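Local coordinates for protein thermophilic dibenzothiophene desulfurization enzyme C (Paenibacillus sp. A11-2, PDB 5XDC) that probably oxidises dibenzothiophene to its sulfoxide and then its sulfone, using reduced FMN and molecular oxygen, as a DszC-family flavin monooxygenase, at residues S240-L253 against A317-P331. Sequence-based numbering, arbitrary orientation.
Sequences SGSKPSLWTPITQL and ALRVQELWERNHVTP. With SO4 (sulfate ion), chain N; SO4 (sulfate ion), chain K.
K243 reaches across to the C-terminal end region of helix 293-324 and the loop after it. With CG anti to the backbone N (chi1 -173°) and the chain extended beyond it, the ammonium arrives at two carbonyls two residues apart, those of W324 and R326. NZ donates a hydrogen bond to R326 O (2.7 Å), nearly in line with the C=O bond, and another to W324 O (2.9 Å), met from above the carbonyl plane. Two bonds thus grip the ammonium, and the nearby helix end probably favours its charge. Lower down the same side chain, CG packs 3.8 Å from V329 CG2, the two side chains crossing at about a right angle, while a water bridges the backbone N atoms of K243 and V329.

The backbones pack most tightly where G241, whose positive phi closes a Schellman motif after helix 233-240, meets P331. Their CA atoms are 4.2 Å apart, a closeness that the lack of a side chain on G241 permits, and G241 O makes a CA-H...O contact with P331 CA at 3.5 Å. L246, preceding helix 247-276, sets CD1 beside L323 CB and V329 CG2. Segments 247-253 and 317-324 run nearly antiparallel (151°), and here I250 places CG1 3.8 Å from V320 CG1 and CD1 3.8 Å from W324 CE3, oblique to the W324 ring. L253 CD2 touches V320 CG2 and A317.

The open side holds P331's outer surface, N327, H328 and two sulfates, probably from the crystallisation liquor. R319 and R326 share one, and E322 OE2 forms a salt bridge with R326 NH2 (2.7 Å).

Within the acyl-CoA dehydrogenase-like fold, W70 and Y74 of helix 70-83 border the I250, V320 and L253 cluster, L103 of helix 85-104 touches W324, and helix 331-363 begins at P331.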
loop_
_atom_site.group_PDB
_atom_site.type_symbol
_atom_site.label_atom_id
_atom_site.label_comp_id
_atom_site.label_asym_id
_atom_site.label_seq_id
_atom_site.Cartn_x
_atom_site.Cartn_y
_atom_site.Cartn_z
ATOM N N SER B 240 -30.744 -22.906 -0.913
ATOM C CA SER B 240 -30.628 -23.720 -2.112
ATOM C C SER B 240 -29.617 -23.179 -3.109
ATOM O O SER B 240 -29.223 -23.914 -4.020
ATOM C CB SER B 240 -31.992 -23.830 -2.806
ATOM O OG SER B 240 -32.906 -24.536 -1.986
ATOM N N GLY B 241 -29.191 -21.927 -2.969
ATOM C CA GLY B 241 -28.391 -21.304 -4.006
ATOM C C GLY B 241 -29.089 -21.258 -5.341
ATOM O O GLY B 241 -28.428 -21.284 -6.380
ATOM N N SER B 242 -30.421 -21.189 -5.341
ATOM C CA SER B 242 -31.205 -21.211 -6.566
ATOM C C SER B 242 -31.307 -19.815 -7.185
ATOM O O SER B 242 -30.783 -18.826 -6.662
ATOM C CB SER B 242 -32.592 -21.786 -6.276
ATOM O OG SER B 242 -33.220 -21.050 -5.242
ATOM N N LYS B 243 -32.010 -19.727 -8.314
ATOM C CA LYS B 243 -32.022 -18.493 -9.090
ATOM C C LYS B 243 -32.407 -17.259 -8.277
ATOM O O LYS B 243 -31.798 -16.200 -8.503
ATOM C CB LYS B 243 -32.955 -18.636 -10.297
ATOM C CG LYS B 243 -32.875 -17.439 -11.223
ATOM C CD LYS B 243 -33.762 -17.554 -12.429
ATOM C CE LYS B 243 -33.526 -16.372 -13.360
ATOM N NZ LYS B 243 -34.459 -16.296 -14.518
ATOM N N PRO B 244 -33.406 -17.289 -7.385
ATOM C CA PRO B 244 -33.743 -16.061 -6.649
ATOM C C PRO B 244 -32.602 -15.551 -5.789
ATOM O O PRO B 244 -32.546 -14.341 -5.521
ATOM C CB PRO B 244 -34.956 -16.477 -5.804
ATOM C CG PRO B 244 -35.553 -17.620 -6.565
ATOM C CD PRO B 244 -34.371 -18.367 -7.105
ATOM N N SER B 245 -31.695 -16.432 -5.350
ATOM C CA SER B 245 -30.523 -15.978 -4.610
ATOM C C SER B 245 -29.551 -15.184 -5.481
ATOM O O SER B 245 -28.562 -14.666 -4.938
ATOM C CB SER B 245 -29.805 -17.169 -3.958
ATOM O OG SER B 245 -29.054 -17.917 -4.902
ATOM N N LEU B 246 -29.792 -15.058 -6.799
ATOM C CA LEU B 246 -29.023 -14.125 -7.614
ATOM C C LEU B 246 -29.203 -12.687 -7.156
ATOM O O LEU B 246 -28.419 -11.825 -7.556
ATOM C CB LEU B 246 -29.408 -14.186 -9.089
ATOM C CG LEU B 246 -29.028 -15.416 -9.920
ATOM C CD1 LEU B 246 -29.589 -15.243 -11.334
ATOM C CD2 LEU B 246 -27.513 -15.607 -9.952
ATOM N N TRP B 247 -30.219 -12.412 -6.339
ATOM C CA TRP B 247 -30.462 -11.039 -5.916
ATOM C C TRP B 247 -29.206 -10.426 -5.301
ATOM O O TRP B 247 -28.875 -9.265 -5.581
ATOM C CB TRP B 247 -31.625 -10.975 -4.920
ATOM C CG TRP B 247 -31.825 -9.581 -4.430
ATOM C CD1 TRP B 247 -32.516 -8.597 -5.048
ATOM C CD2 TRP B 247 -31.251 -8.996 -3.253
ATOM N NE1 TRP B 247 -32.444 -7.435 -4.321
ATOM C CE2 TRP B 247 -31.675 -7.656 -3.208
ATOM C CE3 TRP B 247 -30.439 -9.486 -2.225
ATOM C CZ2 TRP B 247 -31.300 -6.785 -2.183
ATOM C CZ3 TRP B 247 -30.067 -8.624 -1.205
ATOM C CH2 TRP B 247 -30.499 -7.292 -1.192
ATOM N N THR B 248 -28.482 -11.202 -4.487
ATOM C CA THR B 248 -27.334 -10.632 -3.779
ATOM C C THR B 248 -26.189 -10.308 -4.721
ATOM O O THR B 248 -25.708 -9.165 -4.688
ATOM C CB THR B 248 -26.882 -11.570 -2.661
ATOM O OG1 THR B 248 -28.028 -12.157 -2.055
ATOM C CG2 THR B 248 -26.088 -10.785 -1.607
ATOM N N PRO B 249 -25.693 -11.225 -5.566
ATOM C CA PRO B 249 -24.632 -10.809 -6.498
ATOM C C PRO B 249 -25.057 -9.668 -7.397
ATOM O O PRO B 249 -24.256 -8.758 -7.639
ATOM C CB PRO B 249 -24.312 -12.089 -7.289
ATOM C CG PRO B 249 -25.437 -13.042 -6.979
ATOM C CD PRO B 249 -25.944 -12.677 -5.630
ATOM N N ILE B 250 -26.308 -9.663 -7.885
ATOM C CA ILE B 250 -26.783 -8.549 -8.701
ATOM C C ILE B 250 -26.629 -7.240 -7.943
ATOM O O ILE B 250 -26.149 -6.235 -8.482
ATOM C CB ILE B 250 -28.250 -8.769 -9.111
ATOM C CG1 ILE B 250 -28.323 -9.874 -10.167
ATOM C CG2 ILE B 250 -28.868 -7.481 -9.638
ATOM C CD1 ILE B 250 -29.744 -10.343 -10.449
ATOM N N THR B 251 -27.071 -7.237 -6.693
ATOM C CA THR B 251 -27.103 -6.010 -5.907
ATOM C C THR B 251 -25.698 -5.589 -5.502
ATOM O O THR B 251 -25.375 -4.399 -5.518
ATOM C CB THR B 251 -28.000 -6.223 -4.690
ATOM O OG1 THR B 251 -29.347 -6.461 -5.126
ATOM C CG2 THR B 251 -27.998 -4.996 -3.760
ATOM N N GLN B 252 -24.857 -6.549 -5.140
ATOM C CA GLN B 252 -23.480 -6.226 -4.785
ATOM C C GLN B 252 -22.712 -5.699 -5.990
ATOM O O GLN B 252 -21.816 -4.863 -5.833
ATOM C CB GLN B 252 -22.823 -7.462 -4.170
ATOM C CG GLN B 252 -23.377 -7.806 -2.814
ATOM C CD GLN B 252 -22.803 -6.913 -1.719
ATOM O OE1 GLN B 252 -21.629 -6.566 -1.757
ATOM N NE2 GLN B 252 -23.631 -6.533 -0.752
ATOM N N LEU B 253 -23.079 -6.116 -7.205
ATOM C CA LEU B 253 -22.460 -5.530 -8.392
ATOM C C LEU B 253 -23.026 -4.153 -8.727
ATOM O O LEU B 253 -22.315 -3.322 -9.310
ATOM C CB LEU B 253 -22.589 -6.476 -9.593
ATOM C CG LEU B 253 -21.679 -6.153 -10.774
ATOM C CD1 LEU B 253 -20.227 -6.297 -10.420
ATOM C CD2 LEU B 253 -21.994 -7.072 -11.952
ATOM N N ALA B 317 -20.701 -8.326 -15.424
ATOM C CA ALA B 317 -22.045 -7.885 -15.785
ATOM C C ALA B 317 -22.640 -8.767 -16.886
ATOM O O ALA B 317 -23.829 -9.103 -16.850
ATOM C CB ALA B 317 -22.005 -6.422 -16.213
ATOM N N LEU B 318 -21.821 -9.170 -17.861
ATOM C CA LEU B 318 -22.294 -10.096 -18.890
ATOM C C LEU B 318 -22.729 -11.425 -18.284
ATOM O O LEU B 318 -23.715 -12.031 -18.729
ATOM C CB LEU B 318 -21.193 -10.307 -19.931
ATOM C CG LEU B 318 -20.934 -9.123 -20.856
ATOM C CD1 LEU B 318 -19.642 -9.345 -21.633
ATOM C CD2 LEU B 318 -22.103 -8.921 -21.797
ATOM N N ARG B 319 -22.026 -11.886 -17.255
ATOM C CA ARG B 319 -22.397 -13.133 -16.606
ATOM C C ARG B 319 -23.695 -12.985 -15.816
ATOM O O ARG B 319 -24.518 -13.905 -15.789
ATOM C CB ARG B 319 -21.259 -13.598 -15.703
ATOM C CG ARG B 319 -21.505 -14.919 -15.033
ATOM C CD ARG B 319 -21.828 -16.036 -16.041
ATOM N NE ARG B 319 -21.870 -17.326 -15.369
ATOM C CZ ARG B 319 -22.156 -18.478 -15.965
ATOM N NH1 ARG B 319 -22.429 -18.509 -17.255
ATOM N NH2 ARG B 319 -22.163 -19.602 -15.266
ATOM N N VAL B 320 -23.897 -11.842 -15.160
ATOM C CA VAL B 320 -25.190 -11.583 -14.523
ATOM C C VAL B 320 -26.316 -11.771 -15.536
ATOM O O VAL B 320 -27.335 -12.416 -15.256
ATOM C CB VAL B 320 -25.224 -10.168 -13.920
ATOM C CG1 VAL B 320 -26.659 -9.793 -13.534
ATOM C CG2 VAL B 320 -24.283 -10.069 -12.722
ATOM N N GLN B 321 -26.161 -11.165 -16.714
ATOM C CA GLN B 321 -27.207 -11.243 -17.731
ATOM C C GLN B 321 -27.432 -12.685 -18.165
ATOM O O GLN B 321 -28.581 -13.123 -18.317
ATOM C CB GLN B 321 -26.850 -10.367 -18.928
ATOM C CG GLN B 321 -27.902 -10.368 -20.036
ATOM C CD GLN B 321 -29.220 -9.769 -19.577
ATOM O OE1 GLN B 321 -29.251 -8.907 -18.697
ATOM N NE2 GLN B 321 -30.316 -10.220 -20.172
ATOM N N GLU B 322 -26.350 -13.445 -18.355
ATOM C CA GLU B 322 -26.500 -14.837 -18.785
ATOM C C GLU B 322 -27.336 -15.629 -17.785
ATOM O O GLU B 322 -28.267 -16.351 -18.166
ATOM C CB GLU B 322 -25.124 -15.484 -18.985
ATOM C CG GLU B 322 -25.187 -16.967 -19.374
ATOM C CD GLU B 322 -25.546 -17.191 -20.833
ATOM O OE1 GLU B 322 -25.895 -16.206 -21.521
ATOM O OE2 GLU B 322 -25.479 -18.356 -21.290
ATOM N N LEU B 323 -27.029 -15.504 -16.494
ATOM C CA LEU B 323 -27.757 -16.286 -15.503
ATOM C C LEU B 323 -29.157 -15.735 -15.254
ATOM O O LEU B 323 -30.058 -16.498 -14.893
ATOM C CB LEU B 323 -26.967 -16.351 -14.199
ATOM C CG LEU B 323 -25.611 -17.071 -14.285
ATOM C CD1 LEU B 323 -24.985 -17.143 -12.935
ATOM C CD2 LEU B 323 -25.742 -18.478 -14.880
ATOM N N TRP B 324 -29.348 -14.430 -15.442
ATOM C CA TRP B 324 -30.672 -13.812 -15.347
ATOM C C TRP B 324 -31.640 -14.392 -16.362
ATOM O O TRP B 324 -32.848 -14.448 -16.101
ATOM C CB TRP B 324 -30.523 -12.320 -15.577
ATOM C CG TRP B 324 -31.743 -11.432 -15.591
ATOM C CD1 TRP B 324 -32.330 -10.870 -16.688
ATOM C CD2 TRP B 324 -32.460 -10.934 -14.457
ATOM N NE1 TRP B 324 -33.371 -10.062 -16.308
ATOM C CE2 TRP B 324 -33.471 -10.086 -14.942
ATOM C CE3 TRP B 324 -32.337 -11.116 -13.075
ATOM C CZ2 TRP B 324 -34.356 -9.421 -14.096
ATOM C CZ3 TRP B 324 -33.220 -10.461 -12.240
ATOM C CH2 TRP B 324 -34.214 -9.627 -12.752
ATOM N N GLU B 325 -31.137 -14.784 -17.529
ATOM C CA GLU B 325 -31.971 -15.337 -18.589
ATOM C C GLU B 325 -32.236 -16.828 -18.423
ATOM O O GLU B 325 -33.082 -17.366 -19.145
ATOM C CB GLU B 325 -31.313 -15.080 -19.948
ATOM C CG GLU B 325 -31.256 -13.618 -20.351
ATOM C CD GLU B 325 -30.442 -13.402 -21.611
ATOM O OE1 GLU B 325 -29.929 -14.400 -22.161
ATOM O OE2 GLU B 325 -30.310 -12.246 -22.049
ATOM N N ARG B 326 -31.567 -17.502 -17.490
ATOM C CA ARG B 326 -31.749 -18.938 -17.315
ATOM C C ARG B 326 -33.033 -19.224 -16.550
ATOM O O ARG B 326 -33.450 -18.451 -15.686
ATOM C CB ARG B 326 -30.579 -19.553 -16.551
ATOM C CG ARG B 326 -29.232 -19.377 -17.205
ATOM C CD ARG B 326 -29.023 -20.344 -18.342
ATOM N NE ARG B 326 -27.782 -20.070 -19.057
ATOM C CZ ARG B 326 -26.593 -20.560 -18.718
ATOM N NH1 ARG B 326 -26.467 -21.359 -17.673
ATOM N NH2 ARG B 326 -25.525 -20.251 -19.437
ATOM N N ASN B 327 -33.655 -20.365 -16.862
ATOM C CA ASN B 327 -34.804 -20.800 -16.081
ATOM C C ASN B 327 -34.386 -21.354 -14.734
ATOM O O ASN B 327 -35.104 -21.184 -13.748
ATOM C CB ASN B 327 -35.601 -21.855 -16.853
ATOM C CG ASN B 327 -36.165 -21.316 -18.148
ATOM O OD1 ASN B 327 -36.719 -20.214 -18.185
ATOM N ND2 ASN B 327 -36.013 -22.083 -19.227
ATOM N N HIS B 328 -33.233 -22.007 -14.665
ATOM C CA HIS B 328 -32.726 -22.531 -13.411
ATOM C C HIS B 328 -31.259 -22.166 -13.280
ATOM O O HIS B 328 -30.537 -22.035 -14.274
ATOM C CB HIS B 328 -32.916 -24.036 -13.312
ATOM C CG HIS B 328 -34.351 -24.452 -13.377
ATOM N ND1 HIS B 328 -34.943 -24.900 -14.539
ATOM C CD2 HIS B 328 -35.324 -24.445 -12.435
ATOM C CE1 HIS B 328 -36.214 -25.172 -14.305
ATOM N NE2 HIS B 328 -36.471 -24.906 -13.035
ATOM N N VAL B 329 -30.842 -21.980 -12.035
ATOM C CA VAL B 329 -29.469 -21.633 -11.704
ATOM C C VAL B 329 -29.032 -22.546 -10.575
ATOM O O VAL B 329 -29.772 -22.730 -9.599
ATOM C CB VAL B 329 -29.340 -20.156 -11.296
ATOM C CG1 VAL B 329 -27.912 -19.853 -10.841
ATOM C CG2 VAL B 329 -29.735 -19.259 -12.454
ATOM N N THR B 330 -27.838 -23.121 -10.708
ATOM C CA THR B 330 -27.303 -24.012 -9.697
ATOM C C THR B 330 -26.506 -23.237 -8.658
ATOM O O THR B 330 -26.025 -22.133 -8.929
ATOM C CB THR B 330 -26.391 -25.053 -10.335
ATOM O OG1 THR B 330 -25.217 -24.402 -10.833
ATOM C CG2 THR B 330 -27.101 -25.768 -11.484
ATOM N N PRO B 331 -26.340 -23.808 -7.463
ATOM C CA PRO B 331 -25.512 -23.148 -6.444
ATOM C C PRO B 331 -24.098 -22.895 -6.917
ATOM O O PRO B 331 -23.470 -21.918 -6.490
ATOM C CB PRO B 331 -25.538 -24.125 -5.265
ATOM C CG PRO B 331 -26.604 -25.128 -5.572
ATOM C CD PRO B 331 -26.850 -25.119 -7.026
HETATM S S SO4 N . -32.115 -23.219 -18.486
HETATM O O1 SO4 N . -30.735 -23.464 -18.898
HETATM O O2 SO4 N . -32.550 -21.910 -18.975
HETATM O O3 SO4 N . -32.990 -24.246 -19.055
HETATM O O4 SO4 N . -32.188 -23.288 -17.026
HETATM S S SO4 K . -22.839 -22.452 -17.778
HETATM O O1 SO4 K . -21.783 -23.163 -18.498
HETATM O O2 SO4 K . -23.002 -21.120 -18.360
HETATM O O3 SO4 K . -24.101 -23.186 -17.903
HETATM O O4 SO4 K . -22.464 -22.403 -16.366
HETATM O O HOH W 1 -33.076 -22.074 -9.880
#